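Local coordinates for heavy metal-binding domain-containing protein (Pediococcus pentosaceus, PDB 3QKB), which is of unknown function but belongs to the DUF74 family, may bind heavy metals, and forms a five-chain assembly, probably a beta/alpha-propeller, at residues A[42-47]-A[95-100]; A[78-83]-A[105-110]; A[85-90]-A[99-104]. All blocks are in the same frame, centred on the assembly; numbering follows the deposited sequence.

Contact 1: residues A[42-47]-A[95-100]; sequences SLMLAS and PKFLVV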
loop_
_atom_site.group_PDB
_atom_site.type_symbol
_atom_site.label_atom_id
_atom_site.label_comp_id
_atom_site.label_asym_id
_atom_site.label_seq_id
_atom_site.Cartn_x
_atom_site.Cartn_y
_atom_site.Cartn_z
ATOM N N SER A 42 -8.024 -16.846 1.851
ATOM C CA SER A 42 -8.784 -16.484 3.024
ATOM C C SER A 42 -9.051 -17.679 3.942
ATOM O O SER A 42 -8.937 -18.850 3.514
ATOM C CB SER A 42 -10.115 -15.846 2.611
ATOM O OG SER A 42 -11.003 -16.808 2.051
ATOM N N LEU A 43 -9.381 -17.378 5.199
ATOM C CA LEU A 43 -9.852 -18.385 6.124
ATOM C C LEU A 43 -10.856 -17.810 7.078
ATOM O O LEU A 43 -10.894 -16.628 7.269
ATOM C CB LEU A 43 -8.682 -19.033 6.886
ATOM C CG LEU A 43 -7.834 -18.187 7.836
ATOM C CD1 LEU A 43 -8.524 -18.007 9.181
ATOM C CD2 LEU A 43 -6.437 -18.860 8.023
HETATM N N MSE A 44 -11.655 -18.689 7.681
HETATM C CA MSE A 44 -12.677 -18.314 8.645
HETATM C C MSE A 44 -12.178 -18.622 10.058
HETATM O O MSE A 44 -11.769 -19.753 10.333
HETATM C CB MSE A 44 -13.976 -19.093 8.373
HETATM C CG MSE A 44 -15.179 -18.628 9.183
HETATM SE SE MSE A 44 -16.694 -19.817 9.012
HETATM C CE MSE A 44 -17.811 -18.707 7.939
ATOM N N LEU A 45 -12.252 -17.618 10.947
ATOM C CA LEU A 45 -11.865 -17.761 12.351
ATOM C C LEU A 45 -12.984 -18.408 13.171
ATOM O O LEU A 45 -14.167 -18.093 12.964
ATOM C CB LEU A 45 -11.539 -16.409 12.954
ATOM C CG LEU A 45 -10.303 -15.661 12.407
ATOM C CD1 LEU A 45 -10.349 -14.209 12.806
ATOM C CD2 LEU A 45 -8.993 -16.334 12.883
ATOM N N ALA A 46 -12.612 -19.317 14.096
ATOM C CA ALA A 46 -13.527 -19.745 15.179
ATOM C C ALA A 46 -13.700 -18.588 16.146
ATOM O O ALA A 46 -12.818 -17.722 16.241
ATOM C CB ALA A 46 -12.988 -20.952 15.911
ATOM N N SER A 47 -14.820 -18.581 16.872
ATOM C CA SER A 47 -15.134 -17.503 17.850
ATOM C C SER A 47 -14.012 -17.277 18.861
ATOM O O SER A 47 -13.674 -16.137 19.195
ATOM C CB SER A 47 -16.405 -17.831 18.634
ATOM O OG SER A 47 -17.399 -18.376 17.800
ATOM N N PRO A 95 -14.424 -10.316 14.423
ATOM C CA PRO A 95 -13.619 -10.775 13.303
ATOM C C PRO A 95 -13.982 -12.185 12.937
ATOM O O PRO A 95 -14.056 -13.038 13.829
ATOM C CB PRO A 95 -12.201 -10.756 13.855
ATOM C CG PRO A 95 -12.254 -9.942 15.024
ATOM C CD PRO A 95 -13.590 -9.928 15.560
ATOM N N LYS A 96 -14.278 -12.414 11.658
ATOM C CA LYS A 96 -14.706 -13.749 11.164
ATOM C C LYS A 96 -13.843 -14.270 10.022
ATOM O O LYS A 96 -13.643 -15.464 9.955
ATOM C CB LYS A 96 -16.168 -13.725 10.730
ATOM C CG LYS A 96 -16.827 -15.087 10.526
ATOM C CD LYS A 96 -17.189 -15.742 11.880
ATOM C CE LYS A 96 -17.650 -17.211 11.749
ATOM N NZ LYS A 96 -17.433 -17.925 13.040
ATOM N N PHE A 97 -13.366 -13.402 9.111
ATOM C CA PHE A 97 -12.466 -13.834 8.029
ATOM C C PHE A 97 -11.188 -13.011 7.980
ATOM O O PHE A 97 -11.220 -11.785 8.145
ATOM C CB PHE A 97 -13.140 -13.747 6.676
ATOM C CG PHE A 97 -14.434 -14.444 6.609
ATOM C CD1 PHE A 97 -14.490 -15.789 6.310
ATOM C CD2 PHE A 97 -15.620 -13.758 6.849
ATOM C CE1 PHE A 97 -15.713 -16.448 6.254
ATOM C CE2 PHE A 97 -16.850 -14.415 6.792
ATOM C CZ PHE A 97 -16.896 -15.758 6.505
ATOM N N LEU A 98 -10.067 -13.706 7.756
ATOM C CA LEU A 98 -8.793 -13.101 7.436
ATOM C C LEU A 98 -8.571 -13.314 5.937
ATOM O O LEU A 98 -8.699 -14.401 5.449
ATOM C CB LEU A 98 -7.672 -13.750 8.256
ATOM C CG LEU A 98 -7.812 -13.728 9.792
ATOM C CD1 LEU A 98 -6.543 -14.278 10.481
ATOM C CD2 LEU A 98 -8.150 -12.315 10.308
ATOM N N VAL A 99 -8.264 -12.245 5.223
ATOM C CA VAL A 99 -8.126 -12.259 3.773
ATOM C C VAL A 99 -6.780 -11.623 3.393
ATOM O O VAL A 99 -6.455 -10.541 3.890
ATOM C CB VAL A 99 -9.262 -11.437 3.125
ATOM C CG1 VAL A 99 -9.135 -11.407 1.552
ATOM C CG2 VAL A 99 -10.621 -11.961 3.612
ATOM N N VAL A 100 -5.999 -12.325 2.567
ATOM C CA VAL A 100 -4.815 -11.767 1.903
ATOM C C VAL A 100 -5.062 -11.700 0.394
ATOM O O VAL A 100 -5.620 -12.645 -0.185
ATOM C CB VAL A 100 -3.563 -12.637 2.157
ATOM C CG1 VAL A 100 -2.417 -12.232 1.204
ATOM C CG2 VAL A 100 -3.131 -12.510 3.589
#
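Met-44, modelled as selenomethionine, and Phe-97 form a non-hydrogen-bonded antiparallel pair whose side chains run side by side in the same direction. The Met-44 chain starts with CG anti to the backbone N (chi1 -171°) and bends at its last torsion, which turns CE back to the ring, 3.4 Å from Phe-97 CZ. Its SE stands obliquely, 5.4 Å from the centroid of the Phe-97 ring, a Met-aromatic contact suited to a long chain. One face of this ring also carries Lys-96 CG, set toward the rim. A kink at chi2 (77°) sends the rest of the lysine obliquely across Met-44, with Lys-96 CE 3.8 Å from Met-44 CG, and lets Lys-96 NZ donate a hydrogen bond to Leu-45 O (3.3 Å), nearly along the C=O axis. With an alanine in place of Lys-96, Leu-45 O would probably be left without its ammonium partner and Met-44 would lose the methylenes beside it. Just beyond the strand, Leu-45 crosses Leu-98, which is on the face opposite Phe-97, at about a right angle, Leu-45 CD1 meeting Leu-98 CD2 at 3.8 Å. Paired backbone bonds join Leu-43 and Leu-98, and Leu-45 N continues the ladder to Lys-96 O. Beyond, Lys-96 and Phe-97 form a classic beta bulge opposite Val-89 of strand 78-91, and branched Leu-98 serves a second neighbour, helix 56-73.

Contact 2: residues A[78-83]-A[105-110]; sequences GIIGLK and TVILID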
loop_
_atom_site.group_PDB
_atom_site.type_symbol
_atom_site.label_atom_id
_atom_site.label_comp_id
_atom_site.label_asym_id
_atom_site.label_seq_id
_atom_site.Cartn_x
_atom_site.Cartn_y
_atom_site.Cartn_z
ATOM N N GLY A 78 10.016 -15.794 -13.050
ATOM C CA GLY A 78 9.601 -15.378 -11.711
ATOM C C GLY A 78 8.717 -14.154 -11.668
ATOM O O GLY A 78 8.244 -13.690 -12.705
ATOM N N ILE A 79 8.504 -13.646 -10.448
ATOM C CA ILE A 79 7.557 -12.564 -10.166
ATOM C C ILE A 79 8.316 -11.417 -9.527
ATOM O O ILE A 79 8.959 -11.604 -8.491
ATOM C CB ILE A 79 6.434 -13.024 -9.196
ATOM C CG1 ILE A 79 5.553 -14.103 -9.860
ATOM C CG2 ILE A 79 5.581 -11.838 -8.751
ATOM C CD1 ILE A 79 4.660 -14.856 -8.897
ATOM N N ILE A 80 8.247 -10.234 -10.140
ATOM C CA ILE A 80 8.761 -9.005 -9.520
ATOM C C ILE A 80 7.610 -8.138 -9.037
ATOM O O ILE A 80 6.449 -8.315 -9.475
ATOM C CB ILE A 80 9.678 -8.216 -10.468
ATOM C CG1 ILE A 80 8.916 -7.629 -11.682
ATOM C CG2 ILE A 80 10.788 -9.111 -10.930
ATOM C CD1 ILE A 80 9.775 -6.702 -12.534
ATOM N N GLY A 81 7.930 -7.192 -8.151
ATOM C CA GLY A 81 6.974 -6.179 -7.728
ATOM C C GLY A 81 5.862 -6.701 -6.843
ATOM O O GLY A 81 4.779 -6.143 -6.862
ATOM N N LEU A 82 6.115 -7.763 -6.063
ATOM C CA LEU A 82 5.088 -8.322 -5.183
ATOM C C LEU A 82 4.632 -7.294 -4.158
ATOM O O LEU A 82 5.456 -6.604 -3.549
ATOM C CB LEU A 82 5.601 -9.565 -4.448
ATOM C CG LEU A 82 4.655 -10.279 -3.452
ATOM C CD1 LEU A 82 3.361 -10.730 -4.117
ATOM C CD2 LEU A 82 5.386 -11.452 -2.801
ATOM N N LYS A 83 3.317 -7.176 -4.017
ATOM C CA LYS A 83 2.690 -6.515 -2.872
ATOM C C LYS A 83 1.554 -7.387 -2.335
ATOM O O LYS A 83 1.052 -8.278 -3.036
ATOM C CB LYS A 83 2.139 -5.148 -3.262
ATOM C CG LYS A 83 3.174 -4.162 -3.785
ATOM C CD LYS A 83 4.236 -3.715 -2.727
ATOM C CE LYS A 83 5.433 -2.938 -3.378
ATOM N NZ LYS A 83 6.006 -3.526 -4.710
ATOM N N THR A 105 4.188 -8.786 -10.925
ATOM C CA THR A 105 4.413 -8.852 -12.370
ATOM C C THR A 105 5.242 -10.074 -12.734
ATOM O O THR A 105 6.364 -10.209 -12.272
ATOM C CB THR A 105 5.117 -7.587 -12.866
ATOM O OG1 THR A 105 4.388 -6.441 -12.417
ATOM C CG2 THR A 105 5.195 -7.580 -14.387
ATOM N N VAL A 106 4.687 -10.952 -13.568
ATOM C CA VAL A 106 5.400 -12.130 -14.037
ATOM C C VAL A 106 6.304 -11.728 -15.192
ATOM O O VAL A 106 5.821 -11.140 -16.160
ATOM C CB VAL A 106 4.452 -13.199 -14.536
ATOM C CG1 VAL A 106 5.241 -14.390 -15.078
ATOM C CG2 VAL A 106 3.530 -13.637 -13.420
ATOM N N ILE A 107 7.604 -12.057 -15.086
ATOM C CA ILE A 107 8.610 -11.713 -16.104
ATOM C C ILE A 107 9.338 -12.952 -16.638
ATOM O O ILE A 107 9.256 -14.038 -16.044
ATOM C CB ILE A 107 9.640 -10.663 -15.574
ATOM C CG1 ILE A 107 10.423 -11.171 -14.352
ATOM C CG2 ILE A 107 8.938 -9.387 -15.200
ATOM C CD1 ILE A 107 11.601 -10.266 -13.995
ATOM N N LEU A 108 10.025 -12.765 -17.775
ATOM C CA LEU A 108 10.911 -13.767 -18.400
ATOM C C LEU A 108 12.266 -13.093 -18.685
ATOM O O LEU A 108 12.314 -12.060 -19.362
ATOM C CB LEU A 108 10.287 -14.280 -19.707
ATOM C CG LEU A 108 10.974 -15.425 -20.494
ATOM C CD1 LEU A 108 11.134 -16.714 -19.678
ATOM C CD2 LEU A 108 10.200 -15.729 -21.776
ATOM N N ILE A 109 13.353 -13.690 -18.182
ATOM C CA ILE A 109 14.707 -13.091 -18.244
ATOM C C ILE A 109 15.251 -13.185 -19.707
ATOM O O ILE A 109 14.773 -14.022 -20.462
ATOM C CB ILE A 109 15.657 -13.790 -17.209
ATOM C CG1 ILE A 109 15.073 -13.707 -15.788
ATOM C CG2 ILE A 109 17.054 -13.183 -17.210
ATOM N N ASP A 110 16.235 -12.340 -20.083
ATOM C CA ASP A 110 16.564 -12.000 -21.505
ATOM C C ASP A 110 15.417 -11.175 -22.109
ATOM O O ASP A 110 15.414 -9.948 -22.052
ATOM C CB ASP A 110 16.872 -13.234 -22.434
ATOM C CG ASP A 110 17.975 -14.177 -21.880
ATOM O OD1 ASP A 110 18.317 -14.075 -20.679
ATOM O OD2 ASP A 110 18.485 -15.029 -22.666
#
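Ile-79 and Val-106 face each other as a non-hydrogen-bonded antiparallel pair, flanked by the hydrogen-bonded pairs Gly-78 with Ile-107 and Ile-80 with Thr-105, while the axes of the short strands 78-80 and 105-109 make 125°, well off the antiparallel 180°. Ile-107 N reaches Gly-78 O at 3.0 Å in a nearly straight bond, and Ile-80 exchanges two bonds with Thr-105. Just past these pairs the chain turns a corner at Gly-81, whose positive phi is easily taken by a residue without a side chain.

The main side-chain meeting is diagonal. Ile-80 and Ile-107 lie on one face and cross at about a right angle, and in both CG1 stands between the backbone N and the carbonyl carbon (chi1 67° in Ile-80). Each therefore offers a methyl to the other's ethyl arm: Ile-80 CG2 meets Ile-107 CD1 at 3.4 Å, and Ile-80 CD1 meets Ile-107 CG2 at 3.9 Å. Directly across from Ile-107 there is no competing side chain, since its partner is Gly-78, and Ile-107 CG1 leans to within 3.7 Å of Gly-78 O. On the other face Ile-79 CG1 lies obliquely against Val-106 CG2 at 4.1 Å, and both residues pack on Ala-71 of helix 56-73, where beta-branched aliphatics suit a sheet pressed against a helix.

With no charge pairing across it, this junction probably depends on backbone bonds, shape fit and exclusion of water, while Thr-105 OG1, hydrogen-bonded to Thr-24 N of the second subunit, ties it across the interface.

Contact 3: residues A[85-90]-A[99-104]; sequences NTEVVE and VVHGYG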
loop_
_atom_site.group_PDB
_atom_site.type_symbol
_atom_site.label_atom_id
_atom_site.label_comp_id
_atom_site.label_asym_id
_atom_site.label_seq_id
_atom_site.Cartn_x
_atom_site.Cartn_y
_atom_site.Cartn_z
ATOM N N ASN A 85 -2.203 -6.923 -0.132
ATOM C CA ASN A 85 -3.243 -6.257 0.651
ATOM C C ASN A 85 -3.795 -7.262 1.651
ATOM O O ASN A 85 -3.882 -8.456 1.338
ATOM C CB ASN A 85 -4.369 -5.740 -0.256
ATOM C CG ASN A 85 -3.895 -4.692 -1.251
ATOM O OD1 ASN A 85 -2.711 -4.307 -1.263
ATOM N ND2 ASN A 85 -4.815 -4.214 -2.086
ATOM N N THR A 86 -4.180 -6.777 2.836
ATOM C CA THR A 86 -4.802 -7.592 3.878
ATOM C C THR A 86 -6.098 -6.950 4.366
ATOM O O THR A 86 -6.208 -5.721 4.420
ATOM C CB THR A 86 -3.850 -7.785 5.077
ATOM O OG1 THR A 86 -3.213 -6.543 5.400
ATOM C CG2 THR A 86 -2.799 -8.796 4.762
ATOM N N GLU A 87 -7.082 -7.788 4.716
ATOM C CA GLU A 87 -8.296 -7.334 5.450
ATOM C C GLU A 87 -8.662 -8.278 6.570
ATOM O O GLU A 87 -8.430 -9.498 6.461
ATOM C CB GLU A 87 -9.510 -7.231 4.524
ATOM C CG GLU A 87 -9.410 -6.170 3.415
ATOM C CD GLU A 87 -8.894 -6.713 2.105
ATOM O OE1 GLU A 87 -9.395 -7.766 1.642
ATOM O OE2 GLU A 87 -8.013 -6.075 1.519
ATOM N N VAL A 88 -9.221 -7.719 7.647
ATOM C CA VAL A 88 -9.866 -8.489 8.696
ATOM C C VAL A 88 -11.335 -8.174 8.630
ATOM O O VAL A 88 -11.752 -7.073 8.987
ATOM C CB VAL A 88 -9.303 -8.164 10.080
ATOM C CG1 VAL A 88 -10.022 -8.986 11.189
ATOM C CG2 VAL A 88 -7.822 -8.434 10.091
ATOM N N VAL A 89 -12.116 -9.145 8.145
ATOM C CA VAL A 89 -13.533 -8.955 7.863
ATOM C C VAL A 89 -14.356 -9.364 9.079
ATOM O O VAL A 89 -14.159 -10.450 9.621
ATOM C CB VAL A 89 -13.989 -9.761 6.628
ATOM C CG1 VAL A 89 -15.429 -9.531 6.392
ATOM C CG2 VAL A 89 -13.177 -9.368 5.386
ATOM N N GLU A 90 -15.256 -8.472 9.504
ATOM C CA GLU A 90 -16.046 -8.664 10.712
ATOM C C GLU A 90 -17.450 -9.132 10.313
ATOM O O GLU A 90 -17.958 -8.698 9.293
ATOM C CB GLU A 90 -16.109 -7.371 11.536
ATOM C CG GLU A 90 -14.762 -6.972 12.191
ATOM C CD GLU A 90 -14.592 -5.439 12.427
ATOM O OE1 GLU A 90 -15.614 -4.726 12.624
ATOM O OE2 GLU A 90 -13.417 -4.953 12.405
ATOM N N VAL A 99 -8.264 -12.245 5.223
ATOM C CA VAL A 99 -8.126 -12.259 3.773
ATOM C C VAL A 99 -6.780 -11.623 3.393
ATOM O O VAL A 99 -6.455 -10.541 3.890
ATOM C CB VAL A 99 -9.262 -11.437 3.125
ATOM C CG1 VAL A 99 -9.135 -11.407 1.552
ATOM C CG2 VAL A 99 -10.621 -11.961 3.612
ATOM N N VAL A 100 -5.999 -12.325 2.567
ATOM C CA VAL A 100 -4.815 -11.767 1.903
ATOM C C VAL A 100 -5.062 -11.700 0.394
ATOM O O VAL A 100 -5.620 -12.645 -0.185
ATOM C CB VAL A 100 -3.563 -12.637 2.157
ATOM C CG1 VAL A 100 -2.417 -12.232 1.204
ATOM C CG2 VAL A 100 -3.131 -12.510 3.589
ATOM N N HIS A 101 -4.669 -10.586 -0.229
ATOM C CA HIS A 101 -4.521 -10.514 -1.679
ATOM C C HIS A 101 -3.073 -10.313 -1.981
ATOM O O HIS A 101 -2.467 -9.402 -1.434
ATOM C CB HIS A 101 -5.285 -9.329 -2.246
ATOM C CG HIS A 101 -6.638 -9.168 -1.668
ATOM N ND1 HIS A 101 -7.694 -9.964 -2.045
ATOM C CD2 HIS A 101 -7.105 -8.331 -0.715
ATOM C CE1 HIS A 101 -8.755 -9.625 -1.342
ATOM N NE2 HIS A 101 -8.424 -8.640 -0.526
ATOM N N GLY A 102 -2.520 -11.144 -2.857
ATOM C CA GLY A 102 -1.148 -10.963 -3.366
ATOM C C GLY A 102 -1.181 -10.620 -4.845
ATOM O O GLY A 102 -2.008 -11.169 -5.583
ATOM N N TYR A 103 -0.300 -9.725 -5.285
ATOM C CA TYR A 103 -0.162 -9.468 -6.717
ATOM C C TYR A 103 1.224 -9.028 -7.093
ATOM O O TYR A 103 1.989 -8.579 -6.248
ATOM C CB TYR A 103 -1.184 -8.439 -7.189
ATOM C CG TYR A 103 -1.006 -7.042 -6.627
ATOM C CD1 TYR A 103 -1.517 -6.701 -5.376
ATOM C CD2 TYR A 103 -0.381 -6.054 -7.359
ATOM C CE1 TYR A 103 -1.380 -5.393 -4.848
ATOM C CE2 TYR A 103 -0.230 -4.738 -6.844
ATOM C CZ TYR A 103 -0.724 -4.425 -5.584
ATOM O OH TYR A 103 -0.584 -3.133 -5.083
ATOM N N GLY A 104 1.547 -9.194 -8.373
ATOM C CA GLY A 104 2.890 -8.886 -8.886
ATOM C C GLY A 104 3.001 -9.051 -10.386
ATOM O O GLY A 104 2.025 -9.402 -11.041
#
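Glu-87 bends sharply at chi2 (94°), and His-101 has its ring anti to the carbonyl carbon; together these torsions bring carboxylate and imidazole edge to edge on one face of a beta hairpin, strands 78-91 and 94-109. Beneath them, the hydrogen-bonded pairs Asn-85 with His-101 and Glu-87 with Val-99 each exchange two backbone bonds. His-101 NE2 donates to the syn lone pair of Glu-87 OE1 in a His-carboxylate hydrogen bond, though the modelled 2.5 Å is doubtful as an exact length. The oxygen lies 16° out of the ring plane, and the two flat groups are nearly coplanar, 30° apart. Histidine suits this place because hydrogen bonds at both ring nitrogens, NE2 to Glu-87 and ND1 to Thr-40 OG1 of strand 31-44, would restrain the ring against turning about chi2.

On the opposite face Thr-86 and Val-100 point the same way, Thr-86 CG2 lying 3.9 Å from Val-100 CG2. Threonine fits here because its methyl meets valine while its hydroxyl bonds Glu-87 OE2 of the third subunit; likewise Asn-85 ND2 bonds Tyr-84 O and Tyr-103 OH bonds Tyr-84 N, both of the second subunit. Asn-85 OD1 lies in plane at the edge of the Tyr-103 ring, 4.0 Å from Tyr-103 CE1.

All three contacts lie on the long strand 94-109, which contact 1 pairs with strand 31-44 and contacts 2 and 3 with strand 78-91. Along the chain, contacts 1 and 2 alternate their segments, while contact 3 falls between the two segments of contact 2, nearer the hairpin turn. Contacts 1 and 3 have centres about 11 Å apart and share Val-99 and Val-100. Contact 2 lies at the other end of the sheet, its centre about 29 Å from that of contact 1 and about 20 Å from that of contact 3. Strand 94-109 is thus flanked by 31-44 on one side and 78-91 on the other, and the three contacts tie the sheet together along its length.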